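Local coordinates for uncharacterized protein MT2708 (Mycobacterium tuberculosis, PDB 2FGG) that is of unknown function, a small Rv2632c-like family protein related to Rv1738 that folds as an antiparallel sheet backed by one long helix, at residues A[25-30]-A[38-43]. Residues are numbered along the deposited sequence; the frame is centred on the assembly and turned at random.
Sequences RAKARL and VGVGLA
Ala26 pairs with Gly41 and Ala28 with Gly39 as the hydrogen-bonded pairs of this antiparallel ladder, and here the packing is tight. Each pair closes a ring of two backbone bonds: Ala26 N gives its hydrogen to Gly41 O at 2.8 Å while Gly41 N returns one to Ala26 O, nearly straight with 170° at the hydrogen. In the second ring Gly39 N reaches Ala28 O at 2.9 Å from a position tilted out of the carbonyl plane. The Ala26 and Ala28 methyls stand on the face pressed against helix 54-83, where Ala60, Ala64 and Leu65 meet them; the glycines add no side chain, consistent with close packing of the helix. Strands 24-32 and 35-43 form a beta hairpin, with strand 14-19 completing the three-stranded sheet. On the other face, more open to solvent, Lys27, Val38, Val40 and Leu42 make looser carbon contacts, but Arg25 packs more closely. With chi1 at -179° its chain runs out over strand 35-43, Arg25 CG lying 3.4 Å from Gly41 O. Arg25 CB lies 3.8 Å from Leu42 CD2, side by side. Bends further along carry its guanidinium to a salt bridge with Glu18. Lys27 touches by its base, CB being 4.0 Å from Val38 CG1.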
loop_
_atom_site.group_PDB
_atom_site.type_symbol
_atom_site.label_atom_id
_atom_site.label_comp_id
_atom_site.label_asym_id
_atom_site.label_seq_id
_atom_site.Cartn_x
_atom_site.Cartn_y
_atom_site.Cartn_z
ATOM N N ARG A 25 -2.522 2.962 -12.302
ATOM C CA ARG A 25 -2.713 2.117 -11.126
ATOM C C ARG A 25 -1.390 1.745 -10.477
ATOM O O ARG A 25 -0.437 1.380 -11.151
ATOM C CB ARG A 25 -3.458 0.833 -11.498
ATOM C CG ARG A 25 -3.730 -0.101 -10.323
ATOM C CD ARG A 25 -3.347 -1.536 -10.661
ATOM N NE ARG A 25 -4.353 -2.195 -11.485
ATOM C CZ ARG A 25 -4.117 -3.242 -12.274
ATOM N NH1 ARG A 25 -2.898 -3.761 -12.365
ATOM N NH2 ARG A 25 -5.107 -3.761 -12.988
ATOM N N ALA A 26 -1.347 1.834 -9.156
ATOM C CA ALA A 26 -0.183 1.401 -8.407
ATOM C C ALA A 26 -0.513 0.234 -7.488
ATOM O O ALA A 26 -1.597 0.159 -6.909
ATOM C CB ALA A 26 0.419 2.547 -7.621
ATOM N N LYS A 27 0.439 -0.685 -7.395
ATOM C CA LYS A 27 0.389 -1.787 -6.462
ATOM C C LYS A 27 1.618 -1.696 -5.564
ATOM O O LYS A 27 2.736 -1.567 -6.066
ATOM C CB LYS A 27 0.351 -3.112 -7.216
ATOM C CG LYS A 27 -0.993 -3.386 -7.875
ATOM C CD LYS A 27 -0.959 -4.613 -8.761
ATOM C CE LYS A 27 -2.353 -4.988 -9.183
ATOM N NZ LYS A 27 -2.399 -6.396 -9.641
ATOM N N ALA A 28 1.398 -1.713 -4.244
ATOM C CA ALA A 28 2.480 -1.743 -3.249
ATOM C C ALA A 28 2.463 -3.071 -2.488
ATOM O O ALA A 28 1.566 -3.323 -1.685
ATOM C CB ALA A 28 2.360 -0.577 -2.294
ATOM N N ARG A 29 3.459 -3.916 -2.753
ATOM C CA ARG A 29 3.524 -5.262 -2.190
ATOM C C ARG A 29 4.477 -5.348 -1.006
ATOM O O ARG A 29 5.629 -4.957 -1.101
ATOM C CB ARG A 29 3.926 -6.279 -3.267
ATOM C CG ARG A 29 4.097 -7.711 -2.742
ATOM C CD ARG A 29 4.616 -8.682 -3.796
ATOM N NE ARG A 29 5.740 -8.133 -4.553
ATOM C CZ ARG A 29 6.338 -8.740 -5.579
ATOM N NH1 ARG A 29 5.933 -9.941 -5.985
ATOM N NH2 ARG A 29 7.348 -8.142 -6.197
ATOM N N LEU A 30 3.976 -5.873 0.105
ATOM C CA LEU A 30 4.782 -6.125 1.294
ATOM C C LEU A 30 4.629 -7.588 1.726
ATOM O O LEU A 30 3.511 -8.102 1.819
ATOM C CB LEU A 30 4.363 -5.175 2.427
ATOM C CG LEU A 30 4.890 -5.397 3.853
ATOM C CD1 LEU A 30 6.408 -5.245 3.943
ATOM C CD2 LEU A 30 4.205 -4.454 4.817
ATOM N N VAL A 38 -0.854 -6.600 -0.537
ATOM C CA VAL A 38 -0.815 -5.683 -1.670
ATOM C C VAL A 38 -1.811 -4.562 -1.470
ATOM O O VAL A 38 -3.002 -4.796 -1.296
ATOM C CB VAL A 38 -1.104 -6.390 -3.016
ATOM C CG1 VAL A 38 -0.835 -5.450 -4.183
ATOM C CG2 VAL A 38 -0.264 -7.640 -3.156
ATOM N N GLY A 39 -1.302 -3.341 -1.483
ATOM C CA GLY A 39 -2.136 -2.152 -1.509
ATOM C C GLY A 39 -2.324 -1.736 -2.950
ATOM O O GLY A 39 -1.367 -1.718 -3.722
ATOM N N VAL A 40 -3.561 -1.424 -3.325
ATOM C CA VAL A 40 -3.863 -1.052 -4.699
ATOM C C VAL A 40 -4.431 0.360 -4.731
ATOM O O VAL A 40 -5.333 0.684 -3.966
ATOM C CB VAL A 40 -4.832 -2.058 -5.365
ATOM C CG1 VAL A 40 -4.853 -1.861 -6.874
ATOM C CG2 VAL A 40 -4.424 -3.489 -5.046
ATOM N N GLY A 41 -3.875 1.190 -5.611
ATOM C CA GLY A 41 -4.316 2.569 -5.794
ATOM C C GLY A 41 -4.558 2.938 -7.249
ATOM O O GLY A 41 -3.841 2.484 -8.132
ATOM N N LEU A 42 -5.566 3.774 -7.491
ATOM C CA LEU A 42 -5.974 4.147 -8.842
ATOM C C LEU A 42 -6.267 5.630 -8.974
ATOM O O LEU A 42 -6.959 6.201 -8.140
ATOM C CB LEU A 42 -7.229 3.375 -9.234
ATOM C CG LEU A 42 -7.034 1.939 -9.704
ATOM C CD1 LEU A 42 -8.056 1.024 -9.055
ATOM C CD2 LEU A 42 -7.117 1.871 -11.224
ATOM N N ALA A 43 -5.726 6.233 -10.027
ATOM C CA ALA A 43 -6.075 7.575 -10.482
ATOM C C ALA A 43 -6.360 7.372 -11.965
ATOM O O ALA A 43 -5.608 6.628 -12.576
ATOM C CB ALA A 43 -4.894 8.487 -10.291
#